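Local coordinates for uncharacterized protein (Bacillus thuringiensis serovar kurstaki, PDB 4XE7) that is a ParM-type bacterial actin-like protein, here without nucleotide, that probably polymerises into cytoskeletal filaments and, as in other ParMs, helps segregate a plasmid, at residues Ser295-Thr299 / Arg300-Ile304; Gln120-Lys123 / Lys124-Leu127; Met224-Glu227 / Ile228-Tyr232; Phe376-Ala379 / Gly380-Leu384; Glu3-Ser7 / Lys8-Leu12. All blocks are in the same frame, centred on the assembly; numbering follows the deposited sequence.

Contact 1: residues Ser295-Thr299 / Arg300-Ile304; sequences SPFKT and REDFI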
loop_
_atom_site.group_PDB
_atom_site.type_symbol
_atom_site.label_atom_id
_atom_site.label_comp_id
_atom_site.label_asym_id
_atom_site.label_seq_id
_atom_site.Cartn_x
_atom_site.Cartn_y
_atom_site.Cartn_z
ATOM N N SER A 295 5.965 15.771 24.329
ATOM C CA SER A 295 6.715 16.179 23.148
ATOM C C SER A 295 5.746 16.512 22.016
ATOM O O SER A 295 4.599 16.103 22.061
ATOM C CB SER A 295 7.679 15.067 22.725
ATOM O OG SER A 295 6.974 13.949 22.225
ATOM N N PRO A 296 6.201 17.267 21.001
ATOM C CA PRO A 296 5.216 17.773 20.036
ATOM C C PRO A 296 4.612 16.747 19.062
ATOM O O PRO A 296 3.624 17.098 18.414
ATOM C CB PRO A 296 6.001 18.841 19.263
ATOM C CG PRO A 296 7.453 18.524 19.499
ATOM C CD PRO A 296 7.516 17.921 20.862
ATOM N N PHE A 297 5.163 15.534 18.952
ATOM C CA PHE A 297 4.603 14.528 18.039
ATOM C C PHE A 297 4.248 13.248 18.776
ATOM O O PHE A 297 4.920 12.882 19.726
ATOM C CB PHE A 297 5.585 14.206 16.894
ATOM C CG PHE A 297 5.803 15.352 15.970
ATOM C CD1 PHE A 297 4.889 15.624 14.966
ATOM C CD2 PHE A 297 6.867 16.199 16.151
ATOM C CE1 PHE A 297 5.059 16.703 14.131
ATOM C CE2 PHE A 297 7.046 17.275 15.324
ATOM C CZ PHE A 297 6.137 17.533 14.312
ATOM N N LYS A 298 3.201 12.572 18.308
ATOM C CA LYS A 298 2.676 11.365 18.939
ATOM C C LYS A 298 3.477 10.121 18.596
ATOM O O LYS A 298 3.812 9.316 19.467
ATOM C CB LYS A 298 1.222 11.149 18.508
ATOM C CG LYS A 298 0.185 11.894 19.335
ATOM C CD LYS A 298 0.636 12.096 20.776
ATOM C CE LYS A 298 -0.386 11.494 21.748
ATOM N NZ LYS A 298 -1.779 11.992 21.518
ATOM N N THR A 299 3.758 9.966 17.310
ATOM C CA THR A 299 4.376 8.763 16.768
ATOM C C THR A 299 5.277 9.188 15.622
ATOM O O THR A 299 5.242 10.360 15.218
ATOM C CB THR A 299 3.337 7.759 16.229
ATOM O OG1 THR A 299 2.645 8.360 15.125
ATOM C CG2 THR A 299 2.331 7.346 17.305
ATOM N N ARG A 300 6.047 8.251 15.075
ATOM C CA ARG A 300 6.860 8.531 13.896
ATOM C C ARG A 300 5.966 8.855 12.714
ATOM O O ARG A 300 6.326 9.656 11.846
ATOM C CB ARG A 300 7.763 7.351 13.542
ATOM C CG ARG A 300 8.614 6.846 14.693
ATOM C CD ARG A 300 9.442 5.645 14.250
ATOM N NE ARG A 300 10.289 5.137 15.323
ATOM C CZ ARG A 300 10.203 3.910 15.830
ATOM N NH1 ARG A 300 9.312 3.052 15.351
ATOM N NH2 ARG A 300 11.019 3.535 16.806
ATOM N N GLU A 301 4.792 8.232 12.690
ATOM C CA GLU A 301 3.875 8.362 11.565
ATOM C C GLU A 301 3.247 9.752 11.575
ATOM O O GLU A 301 3.066 10.378 10.536
ATOM C CB GLU A 301 2.799 7.269 11.621
ATOM C CG GLU A 301 3.312 5.836 11.401
ATOM C CD GLU A 301 4.238 5.324 12.509
ATOM O OE1 GLU A 301 4.026 5.649 13.701
ATOM O OE2 GLU A 301 5.191 4.591 12.178
ATOM N N ASP A 302 2.916 10.226 12.767
ATOM C CA ASP A 302 2.457 11.591 12.986
ATOM C C ASP A 302 3.470 12.646 12.462
ATOM O O ASP A 302 3.132 13.600 11.739
ATOM C CB ASP A 302 2.211 11.768 14.483
ATOM C CG ASP A 302 1.400 12.986 14.802
ATOM O OD1 ASP A 302 0.463 13.280 14.032
ATOM O OD2 ASP A 302 1.706 13.648 15.827
ATOM N N PHE A 303 4.725 12.461 12.836
ATOM C CA PHE A 303 5.804 13.316 12.352
ATOM C C PHE A 303 5.950 13.228 10.809
ATOM O O PHE A 303 6.093 14.253 10.143
ATOM C CB PHE A 303 7.097 12.931 13.086
ATOM C CG PHE A 303 8.355 13.383 12.405
ATOM C CD1 PHE A 303 8.893 14.628 12.680
ATOM C CD2 PHE A 303 9.018 12.548 11.515
ATOM C CE1 PHE A 303 10.074 15.043 12.061
ATOM C CE2 PHE A 303 10.204 12.951 10.890
ATOM C CZ PHE A 303 10.723 14.204 11.166
ATOM N N ILE A 304 5.893 12.019 10.240
ATOM C CA ILE A 304 5.949 11.893 8.786
ATOM C C ILE A 304 4.765 12.609 8.112
ATOM O O ILE A 304 4.957 13.431 7.207
ATOM C CB ILE A 304 5.985 10.408 8.326
ATOM C CG1 ILE A 304 7.295 9.739 8.750
ATOM C CG2 ILE A 304 5.842 10.299 6.803
ATOM C CD1 ILE A 304 8.484 10.184 7.952
#
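One face of the Phe297 ring receives Phe303, whose CB sits over it toward the rim in a CH-pi contact, 4.2 Å from the ring centroid, while Asp302 OD2 lies at the edge. The Phe303 ring turns its own edge to that same Phe297 ring, giving a T-shaped pair with planes 88° apart; Arg300 O lies in plane at the Phe303 edge. The helix that starts at Arg300 is capped by Thr299. With chi1 at 64°, OG1 faces the turn and accepts from Asp302 N at 3.0 Å, with a weak second bond from Glu301 N. Asp302 answers by reaching back: OD2 takes Lys298 N at 3.1 Å on its anti side, almost straight. Arg306 forms a salt bridge to the same oxygen, and Leu272 of helix 265-279 packs on both phenylalanines. The carboxylate near the helix start probably also gains from the helix dipole, so the start of helix 300-317 is held both by polar bonds and by aromatic packing.

Contact 2: residues Gln120-Lys123 / Lys124-Leu127; sequences QKNK and KLHL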
loop_
_atom_site.group_PDB
_atom_site.type_symbol
_atom_site.label_atom_id
_atom_site.label_comp_id
_atom_site.label_asym_id
_atom_site.label_seq_id
_atom_site.Cartn_x
_atom_site.Cartn_y
_atom_site.Cartn_z
ATOM N N GLN A 120 -7.142 -24.728 2.502
ATOM C CA GLN A 120 -8.514 -24.766 2.993
ATOM C C GLN A 120 -8.655 -24.118 4.375
ATOM O O GLN A 120 -9.702 -23.543 4.689
ATOM C CB GLN A 120 -9.033 -26.203 3.019
ATOM C CG GLN A 120 -9.254 -26.770 1.624
ATOM C CD GLN A 120 -10.681 -27.236 1.394
ATOM O OE1 GLN A 120 -11.441 -26.604 0.652
ATOM N NE2 GLN A 120 -11.048 -28.353 2.016
ATOM N N LYS A 121 -7.601 -24.178 5.187
ATOM C CA LYS A 121 -7.656 -23.572 6.518
ATOM C C LYS A 121 -7.438 -22.050 6.474
ATOM O O LYS A 121 -7.951 -21.329 7.324
ATOM C CB LYS A 121 -6.630 -24.231 7.453
ATOM C CG LYS A 121 -5.205 -23.711 7.302
ATOM C CD LYS A 121 -4.453 -23.666 8.636
ATOM C CE LYS A 121 -2.998 -23.226 8.440
ATOM N NZ LYS A 121 -2.327 -23.890 7.278
ATOM N N ASN A 122 -6.695 -21.568 5.476
ATOM C CA ASN A 122 -6.307 -20.159 5.415
ATOM C C ASN A 122 -7.127 -19.293 4.459
ATOM O O ASN A 122 -7.159 -18.064 4.607
ATOM C CB ASN A 122 -4.828 -20.033 5.016
ATOM C CG ASN A 122 -3.881 -20.506 6.102
ATOM O OD1 ASN A 122 -4.212 -20.477 7.288
ATOM N ND2 ASN A 122 -2.687 -20.917 5.703
ATOM N N LYS A 123 -7.763 -19.925 3.471
ATOM C CA LYS A 123 -8.288 -19.180 2.327
ATOM C C LYS A 123 -9.309 -18.117 2.721
ATOM O O LYS A 123 -9.306 -17.037 2.136
ATOM C CB LYS A 123 -8.897 -20.125 1.290
ATOM C CG LYS A 123 -10.126 -20.877 1.779
ATOM C CD LYS A 123 -10.677 -21.806 0.714
ATOM C CE LYS A 123 -11.974 -22.460 1.181
ATOM N NZ LYS A 123 -12.659 -23.175 0.076
ATOM N N LYS A 124 -10.169 -18.396 3.707
ATOM C CA LYS A 124 -11.179 -17.413 4.058
ATOM C C LYS A 124 -10.542 -16.132 4.624
ATOM O O LYS A 124 -11.074 -15.043 4.409
ATOM C CB LYS A 124 -12.211 -17.994 5.029
ATOM C CG LYS A 124 -11.869 -17.946 6.506
ATOM C CD LYS A 124 -13.023 -18.561 7.325
ATOM C CE LYS A 124 -12.697 -18.596 8.809
ATOM N NZ LYS A 124 -11.478 -19.397 9.114
ATOM N N LEU A 125 -9.396 -16.244 5.299
ATOM C CA LEU A 125 -8.682 -15.055 5.788
ATOM C C LEU A 125 -8.381 -14.056 4.668
ATOM O O LEU A 125 -8.363 -12.844 4.892
ATOM C CB LEU A 125 -7.352 -15.430 6.452
ATOM C CG LEU A 125 -7.333 -16.368 7.655
ATOM C CD1 LEU A 125 -5.887 -16.670 8.073
ATOM C CD2 LEU A 125 -8.127 -15.762 8.812
ATOM N N HIS A 126 -8.112 -14.574 3.473
ATOM C CA HIS A 126 -7.654 -13.741 2.370
ATOM C C HIS A 126 -8.752 -13.468 1.358
ATOM O O HIS A 126 -8.765 -12.407 0.750
ATOM C CB HIS A 126 -6.430 -14.393 1.706
ATOM C CG HIS A 126 -5.266 -14.523 2.642
ATOM N ND1 HIS A 126 -4.442 -13.461 2.950
ATOM C CD2 HIS A 126 -4.834 -15.563 3.389
ATOM C CE1 HIS A 126 -3.536 -13.853 3.828
ATOM N NE2 HIS A 126 -3.753 -15.121 4.116
ATOM N N LEU A 127 -9.688 -14.404 1.192
ATOM C CA LEU A 127 -10.793 -14.176 0.257
ATOM C C LEU A 127 -11.774 -13.116 0.751
ATOM O O LEU A 127 -12.238 -12.262 -0.029
ATOM C CB LEU A 127 -11.552 -15.470 -0.015
ATOM C CG LEU A 127 -10.780 -16.510 -0.827
ATOM C CD1 LEU A 127 -11.550 -17.825 -0.866
ATOM C CD2 LEU A 127 -10.491 -15.999 -2.232
HETATM O O HOH W 1 -10.727 -20.969 4.986
#
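Lys123 O is gripped by two backbone donors. Leu127 N points almost straight at Lys123 O, 2.8 Å away, whereas His126 N meets Lys123 O at 3.0 Å from above the carbonyl plane. The first is the i to i+4 bond of an alpha-helix and the second an i to i+3 bond. One residue earlier, Asn122 O takes a weak bond from Leu125 N at 3.0 Å, and His126 CD2 lies 3.6 Å from the same oxygen. Lys124 N is reached through water instead: a single molecule accepts from it at 2.9 Å and donates to Gln120 O at 2.8 Å, joining the incoming loop to the first turn. Among the side chains, Leu127 folds back over this turn, its CG 3.4 Å from Lys123 O and its CD1 4.1 Å from Lys123 CB. The Lys123 chain leaves CB between the backbone N and the carbonyl carbon (chi1 65°), then runs extended to Ser81 O, which its NZ meets. Lys124 NZ bonds Gln104 OE1, and Asn122 ND2 is held by Asp116 O and Glu115 OE2, so the polar ends tie neighbouring loops to the helix start. Leu125 and His126 pack on strand 33-45 at Ile42 and Thr40. Mixed i+3 and i+4 bonds are characteristic of the first turn of an alpha-helix, here the water-bridged start of helix 123-140 beside the eight-stranded sheet.

Contact 3: residues Met224-Glu227 / Ile228-Tyr232; sequences MDAE and IGESY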
loop_
_atom_site.group_PDB
_atom_site.type_symbol
_atom_site.label_atom_id
_atom_site.label_comp_id
_atom_site.label_asym_id
_atom_site.label_seq_id
_atom_site.Cartn_x
_atom_site.Cartn_y
_atom_site.Cartn_z
ATOM N N MET A 224 12.327 6.595 -16.143
ATOM C CA MET A 224 13.097 5.412 -16.496
ATOM C C MET A 224 12.952 5.062 -17.966
ATOM O O MET A 224 11.836 4.905 -18.472
ATOM C CB MET A 224 12.674 4.222 -15.635
ATOM C CG MET A 224 13.586 3.013 -15.768
ATOM S SD MET A 224 13.212 1.731 -14.555
ATOM C CE MET A 224 12.251 0.579 -15.535
ATOM N N ASP A 225 14.088 4.933 -18.645
ATOM C CA ASP A 225 14.102 4.538 -20.047
ATOM C C ASP A 225 14.388 3.046 -20.156
ATOM O O ASP A 225 15.546 2.618 -20.140
ATOM C CB ASP A 225 15.134 5.348 -20.830
ATOM C CG ASP A 225 14.787 6.823 -20.896
ATOM O OD1 ASP A 225 15.717 7.657 -20.846
ATOM O OD2 ASP A 225 13.582 7.148 -20.990
ATOM N N ALA A 226 13.316 2.266 -20.267
ATOM C CA ALA A 226 13.385 0.816 -20.162
ATOM C C ALA A 226 13.748 0.142 -21.474
ATOM O O ALA A 226 13.151 0.421 -22.513
ATOM C CB ALA A 226 12.055 0.266 -19.657
ATOM N N GLU A 227 14.735 -0.745 -21.415
ATOM C CA GLU A 227 15.009 -1.661 -22.518
ATOM C C GLU A 227 14.593 -3.056 -22.081
ATOM O O GLU A 227 14.813 -3.448 -20.932
ATOM C CB GLU A 227 16.483 -1.642 -22.924
ATOM C CG GLU A 227 16.887 -0.459 -23.798
ATOM C CD GLU A 227 16.861 0.862 -23.051
ATOM O OE1 GLU A 227 17.460 0.945 -21.957
ATOM O OE2 GLU A 227 16.239 1.817 -23.561
ATOM N N ILE A 228 13.983 -3.801 -22.995
ATOM C CA ILE A 228 13.477 -5.127 -22.680
ATOM C C ILE A 228 14.616 -6.096 -22.321
ATOM O O ILE A 228 15.677 -6.103 -22.957
ATOM C CB ILE A 228 12.645 -5.685 -23.864
ATOM C CG1 ILE A 228 12.072 -7.067 -23.535
ATOM C CG2 ILE A 228 13.477 -5.708 -25.150
ATOM C CD1 ILE A 228 11.192 -7.635 -24.626
ATOM N N GLY A 229 14.396 -6.885 -21.269
ATOM C CA GLY A 229 15.324 -7.929 -20.866
ATOM C C GLY A 229 16.439 -7.462 -19.952
ATOM O O GLY A 229 17.331 -8.241 -19.587
ATOM N N GLU A 230 16.399 -6.187 -19.583
ATOM C CA GLU A 230 17.396 -5.639 -18.669
ATOM C C GLU A 230 17.107 -6.099 -17.239
ATOM O O GLU A 230 15.979 -6.452 -16.899
ATOM C CB GLU A 230 17.426 -4.110 -18.744
ATOM C CG GLU A 230 16.209 -3.442 -18.132
ATOM C CD GLU A 230 16.167 -1.945 -18.384
ATOM O OE1 GLU A 230 17.231 -1.359 -18.677
ATOM O OE2 GLU A 230 15.065 -1.357 -18.291
ATOM N N SER A 231 18.142 -6.103 -16.409
ATOM C CA SER A 231 17.983 -6.486 -15.021
ATOM C C SER A 231 17.656 -5.267 -14.152
ATOM O O SER A 231 18.069 -4.143 -14.443
ATOM C CB SER A 231 19.242 -7.187 -14.521
ATOM O OG SER A 231 20.360 -6.322 -14.585
ATOM N N TYR A 232 16.894 -5.513 -13.095
ATOM C CA TYR A 232 16.427 -4.480 -12.199
ATOM C C TYR A 232 16.814 -4.803 -10.764
ATOM O O TYR A 232 16.525 -5.893 -10.271
ATOM C CB TYR A 232 14.897 -4.357 -12.266
ATOM C CG TYR A 232 14.304 -4.192 -13.643
ATOM C CD1 TYR A 232 14.296 -2.946 -14.270
ATOM C CD2 TYR A 232 13.713 -5.265 -14.302
ATOM C CE1 TYR A 232 13.737 -2.776 -15.525
ATOM C CE2 TYR A 232 13.147 -5.106 -15.559
ATOM C CZ TYR A 232 13.163 -3.855 -16.168
ATOM O OH TYR A 232 12.611 -3.677 -17.420
#
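Met224 lies in the loop after strand 217-220, which folds through a type II beta turn, Glu227 to Glu230, on its way into strand 232-237 of the five-stranded sheet. With CG anti to the backbone N (chi1 -170°) and a bend at the thioether, Met224 sends its CE to 3.7 Å from CE1 of Tyr232, the two side chains crossing at about a right angle. Both also pack on Val206 of helix 205-210 and on Ile368 of strand 366-370, an apolar patch beside the loop. Next, Asp225 contributes its carbonyl oxygen, which accepts from Lys366 NZ. Ala226 lies against the Glu230 carboxylate, its CA 3.3 Å from OE2. Glu227 then begins the turn: its O accepts a weak bond from Glu230 N at 3.4 Å, and its N gives a weak one to Glu230 OE2 at 3.2 Å. Glu230 can curl back in this way because its CG stands between the backbone N and the carbonyl carbon (chi1 71°). Gly229 has a positive phi of 86°, as suits the third position of a type II turn. The carboxylates of Glu227 and Glu230 are like charges; the salt bridge from Lys366 NZ to Glu230 OE1, with a long, weak pairing to Glu227, probably offsets the repulsion. Glu227 OE1 stands 4.0 Å from Glu230 OE1.

Contact 4: residues Phe376-Ala379 / Gly380-Leu384; sequences FGYA and GLRDL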
loop_
_atom_site.group_PDB
_atom_site.type_symbol
_atom_site.label_atom_id
_atom_site.label_comp_id
_atom_site.label_asym_id
_atom_site.label_seq_id
_atom_site.Cartn_x
_atom_site.Cartn_y
_atom_site.Cartn_z
ATOM N N PHE A 376 11.318 9.983 3.013
ATOM C CA PHE A 376 12.072 10.543 4.130
ATOM C C PHE A 376 13.451 11.047 3.682
ATOM O O PHE A 376 13.883 12.160 4.057
ATOM C CB PHE A 376 12.224 9.496 5.244
ATOM C CG PHE A 376 13.049 9.966 6.420
ATOM C CD1 PHE A 376 12.571 10.956 7.270
ATOM C CD2 PHE A 376 14.291 9.415 6.676
ATOM C CE1 PHE A 376 13.329 11.391 8.348
ATOM C CE2 PHE A 376 15.048 9.831 7.763
ATOM C CZ PHE A 376 14.566 10.826 8.598
ATOM N N GLY A 377 14.124 10.233 2.868
ATOM C CA GLY A 377 15.495 10.504 2.439
ATOM C C GLY A 377 15.617 11.229 1.117
ATOM O O GLY A 377 16.722 11.382 0.586
ATOM N N TYR A 378 14.487 11.706 0.600
ATOM C CA TYR A 378 14.435 12.325 -0.724
ATOM C C TYR A 378 15.476 13.442 -0.932
ATOM O O TYR A 378 16.090 13.508 -1.992
ATOM C CB TYR A 378 13.020 12.873 -1.014
ATOM C CG TYR A 378 12.877 13.412 -2.431
ATOM C CD1 TYR A 378 13.042 14.764 -2.708
ATOM C CD2 TYR A 378 12.610 12.558 -3.496
ATOM C CE1 TYR A 378 12.936 15.257 -4.030
ATOM C CE2 TYR A 378 12.502 13.035 -4.798
ATOM C CZ TYR A 378 12.659 14.387 -5.058
ATOM O OH TYR A 378 12.549 14.857 -6.353
ATOM N N ALA A 379 15.675 14.313 0.057
ATOM C CA ALA A 379 16.573 15.456 -0.132
ATOM C C ALA A 379 17.980 15.033 -0.519
ATOM O O ALA A 379 18.646 15.710 -1.294
ATOM C CB ALA A 379 16.616 16.324 1.138
ATOM N N GLY A 380 18.428 13.898 0.004
ATOM C CA GLY A 380 19.727 13.362 -0.364
ATOM C C GLY A 380 19.677 12.342 -1.498
ATOM O O GLY A 380 20.473 12.411 -2.445
ATOM N N LEU A 381 18.730 11.408 -1.422
ATOM C CA LEU A 381 18.654 10.322 -2.408
ATOM C C LEU A 381 18.537 10.848 -3.832
ATOM O O LEU A 381 19.078 10.249 -4.762
ATOM C CB LEU A 381 17.470 9.396 -2.094
ATOM C CG LEU A 381 17.616 8.616 -0.789
ATOM C CD1 LEU A 381 16.289 7.967 -0.366
ATOM C CD2 LEU A 381 18.695 7.577 -0.927
ATOM N N ARG A 382 17.846 11.966 -4.020
ATOM C CA ARG A 382 17.680 12.474 -5.394
ATOM C C ARG A 382 19.010 12.810 -6.085
ATOM O O ARG A 382 19.076 12.822 -7.304
ATOM C CB ARG A 382 16.772 13.705 -5.414
ATOM C CG ARG A 382 17.379 14.883 -4.740
ATOM C CD ARG A 382 16.454 16.053 -4.799
ATOM N NE ARG A 382 17.003 17.180 -4.060
ATOM C CZ ARG A 382 16.380 18.340 -3.943
ATOM N NH1 ARG A 382 15.197 18.495 -4.518
ATOM N NH2 ARG A 382 16.936 19.330 -3.265
ATOM N N ASP A 383 20.060 13.066 -5.305
ATOM C CA ASP A 383 21.417 13.206 -5.846
ATOM C C ASP A 383 21.882 11.974 -6.634
ATOM O O ASP A 383 22.659 12.093 -7.584
ATOM C CB ASP A 383 22.432 13.461 -4.722
ATOM C CG ASP A 383 22.333 14.858 -4.132
ATOM O OD1 ASP A 383 21.596 15.705 -4.684
ATOM O OD2 ASP A 383 23.013 15.105 -3.115
ATOM N N LEU A 384 21.432 10.785 -6.239
ATOM C CA LEU A 384 21.884 9.570 -6.932
ATOM C C LEU A 384 21.342 9.488 -8.349
ATOM O O LEU A 384 21.817 8.687 -9.157
ATOM C CB LEU A 384 21.483 8.320 -6.163
ATOM C CG LEU A 384 22.168 8.199 -4.809
ATOM C CD1 LEU A 384 21.550 7.042 -4.052
ATOM C CD2 LEU A 384 23.646 7.972 -5.003
HETATM O O HOH W 2 12.929 17.471 -6.702
HETATM O O HOH W 3 19.377 17.375 -2.961
#
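Helix 378-381, a short helical turn following helix 372-376, is entered at Gly377, its N-cap residue. Gly377 O accepts from Leu381 N at 2.8 Å, nearly straight and in the carbonyl plane, and more weakly from Gly380 N; Tyr378 O accepts from Arg382 N at 3.1 Å. Leu381 bends its side chain back over Gly377, CG 3.2 Å from that carbonyl oxygen. Arg382 CG lies between the backbone N and the carbonyl carbon (chi1 67°), and the chain, extended to NE, crosses the Tyr378 ring at about a right angle: CB lies over one face toward the rim and CD is 3.7 Å from CE1, with the guanidinium plane turned 60° from the ring. Met315 of helix 300-317 touches Tyr378, Ala379 and Arg382. Two waters lie in the guanidinium plane, at its edge. One accepts from Tyr378 OH at 2.7 Å and weakly from Arg382 NH1. The other accepts from Arg382 NE at 2.6 Å and donates to Ala379 O and, at 3.3 Å, to Asp383 OD1.

Contact 5: residues Glu3-Ser7 / Lys8-Leu12; sequences EQMLS and KNMLL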
loop_
_atom_site.group_PDB
_atom_site.type_symbol
_atom_site.label_atom_id
_atom_site.label_comp_id
_atom_site.label_asym_id
_atom_site.label_seq_id
_atom_site.Cartn_x
_atom_site.Cartn_y
_atom_site.Cartn_z
ATOM N N GLU A 3 -13.239 4.772 -21.952
ATOM C CA GLU A 3 -14.509 5.343 -21.524
ATOM C C GLU A 3 -15.667 4.379 -21.622
ATOM O O GLU A 3 -16.385 4.197 -20.657
ATOM C CB GLU A 3 -14.847 6.562 -22.365
ATOM C CG GLU A 3 -14.409 7.853 -21.760
ATOM C CD GLU A 3 -14.850 9.022 -22.602
ATOM O OE1 GLU A 3 -14.089 9.391 -23.528
ATOM O OE2 GLU A 3 -15.969 9.532 -22.361
ATOM N N GLN A 4 -15.857 3.806 -22.814
ATOM C CA GLN A 4 -16.921 2.842 -23.070
ATOM C C GLN A 4 -16.778 1.624 -22.175
ATOM O O GLN A 4 -17.750 1.106 -21.668
ATOM C CB GLN A 4 -16.904 2.387 -24.527
ATOM C CG GLN A 4 -17.536 3.316 -25.529
ATOM C CD GLN A 4 -17.500 2.716 -26.927
ATOM O OE1 GLN A 4 -16.486 2.149 -27.349
ATOM N NE2 GLN A 4 -18.611 2.822 -27.647
ATOM N N MET A 5 -15.546 1.161 -22.011
ATOM C CA MET A 5 -15.248 0.030 -21.144
ATOM C C MET A 5 -15.708 0.305 -19.721
ATOM O O MET A 5 -16.435 -0.495 -19.137
ATOM C CB MET A 5 -13.736 -0.285 -21.167
ATOM C CG MET A 5 -13.306 -1.512 -20.360
ATOM S SD MET A 5 -11.498 -1.628 -20.138
ATOM C CE MET A 5 -11.194 -0.168 -19.150
ATOM N N LEU A 6 -15.287 1.432 -19.163
ATOM C CA LEU A 6 -15.533 1.719 -17.752
ATOM C C LEU A 6 -16.993 2.045 -17.464
ATOM O O LEU A 6 -17.471 1.832 -16.344
ATOM C CB LEU A 6 -14.650 2.870 -17.277
ATOM C CG LEU A 6 -13.140 2.628 -17.295
ATOM C CD1 LEU A 6 -12.378 3.904 -16.928
ATOM C CD2 LEU A 6 -12.782 1.473 -16.366
ATOM N N SER A 7 -17.713 2.547 -18.463
ATOM C CA SER A 7 -19.105 2.912 -18.227
ATOM C C SER A 7 -20.007 1.674 -18.117
ATOM O O SER A 7 -21.150 1.776 -17.678
ATOM C CB SER A 7 -19.620 3.851 -19.327
ATOM O OG SER A 7 -19.686 3.184 -20.573
ATOM N N LYS A 8 -19.497 0.507 -18.501
ATOM C CA LYS A 8 -20.283 -0.728 -18.399
ATOM C C LYS A 8 -20.319 -1.274 -16.968
ATOM O O LYS A 8 -19.585 -0.807 -16.097
ATOM C CB LYS A 8 -19.721 -1.791 -19.348
ATOM C CG LYS A 8 -19.777 -1.391 -20.803
ATOM C CD LYS A 8 -19.162 -2.440 -21.704
ATOM C CE LYS A 8 -19.324 -2.039 -23.165
ATOM N NZ LYS A 8 -18.191 -2.515 -24.011
ATOM N N ASN A 9 -21.171 -2.267 -16.726
ATOM C CA ASN A 9 -21.252 -2.896 -15.411
ATOM C C ASN A 9 -19.992 -3.710 -15.128
ATOM O O ASN A 9 -20.002 -4.948 -15.171
ATOM C CB ASN A 9 -22.493 -3.789 -15.306
ATOM C CG ASN A 9 -23.788 -2.991 -15.293
ATOM O OD1 ASN A 9 -23.775 -1.768 -15.212
ATOM N ND2 ASN A 9 -24.912 -3.688 -15.366
ATOM N N MET A 10 -18.901 -3.003 -14.856
ATOM C CA MET A 10 -17.613 -3.650 -14.672
ATOM C C MET A 10 -16.720 -2.830 -13.758
ATOM O O MET A 10 -16.890 -1.611 -13.627
ATOM C CB MET A 10 -16.922 -3.867 -16.024
ATOM C CG MET A 10 -16.397 -2.567 -16.650
ATOM S SD MET A 10 -14.677 -2.206 -16.199
ATOM C CE MET A 10 -13.911 -3.741 -16.782
ATOM N N LEU A 11 -15.781 -3.523 -13.124
ATOM C CA LEU A 11 -14.752 -2.908 -12.309
ATOM C C LEU A 11 -13.413 -3.364 -12.871
ATOM O O LEU A 11 -13.180 -4.565 -13.048
ATOM C CB LEU A 11 -14.894 -3.304 -10.835
ATOM C CG LEU A 11 -13.757 -2.898 -9.887
ATOM C CD1 LEU A 11 -13.689 -1.362 -9.669
ATOM C CD2 LEU A 11 -13.879 -3.643 -8.559
ATOM N N LEU A 12 -12.545 -2.408 -13.176
ATOM C CA LEU A 12 -11.205 -2.743 -13.629
ATOM C C LEU A 12 -10.212 -2.484 -12.495
ATOM O O LEU A 12 -9.906 -1.338 -12.201
ATOM C CB LEU A 12 -10.831 -1.934 -14.869
ATOM C CG LEU A 12 -9.538 -2.413 -15.532
ATOM C CD1 LEU A 12 -9.781 -3.716 -16.317
ATOM C CD2 LEU A 12 -8.913 -1.336 -16.412
HETATM O O HOH W 4 -15.801 0.636 -14.286
#
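Met10 turns back from the loop onto the last turn of helix 2-7, forming a helix-to-strand connection that leads into strand 13-17 at the edge of the eight-stranded sheet. From CB, chi1 of 72° puts CG between the N and the carbonyl carbon, where CG comes to 3.2 Å from Met5 O. The chain bends again at SD; Met10 SD lies 3.8 Å from Met5 O and 4.1 Å from Leu6 CD2, and CE at the tip reaches Met5 CG at 4.3 Å. Met5 reaches Leu12: the Met5 and Leu12 side chains cross at about a right angle, with Met5 CE 3.8 Å from Leu12 CD2, and Leu412 of helix 402-418 packs against both residues. Leu6 CD2 also rests near Leu12 CB, so two helix residues and two from the loop make a small apolar cluster. Polar bonds also join the two segments and the helix residues. Lys8 N donates to Met5 O from above the carbonyl plane, and Ser7 OG donates to Gln4 O. The aliphatic part of Lys8 runs beside the same Gln4 carbonyl, with CG closest. Asn9 is the centre of an inverse gamma turn, which reverses the chain beyond the helix. Lys143 NZ bonds both Leu6 O and Lys8 O. Between the segments a water molecule donates to Leu6 O at 2.9 Å and to Met10 O at 2.6 Å.

In the fold
Along the chain the order is contact 5, contact 2, contact 3, contact 1 and contact 4. Contacts 5 and 2 belong with the eight-stranded sheet: residues 8-12 lead into its edge strand 13-17, and helix 123-140 packs on strand 33-45; their centres are about 29 Å apart. Contact 3 leads into the five-stranded sheet, while contact 4 follows that sheet's strand 366-370, with centres about 22 Å apart. Contacts 1 and 4 are the pair that touches, Ile304 CD1 meeting Phe376 CD1 at 4.2 Å, and helices 265-279 and 300-317 serve both. The centres of contacts 2 and 4 lie about 41 Å apart on opposite sides of the chain's centre, consistent with the two-lobed build of an actin-like protein.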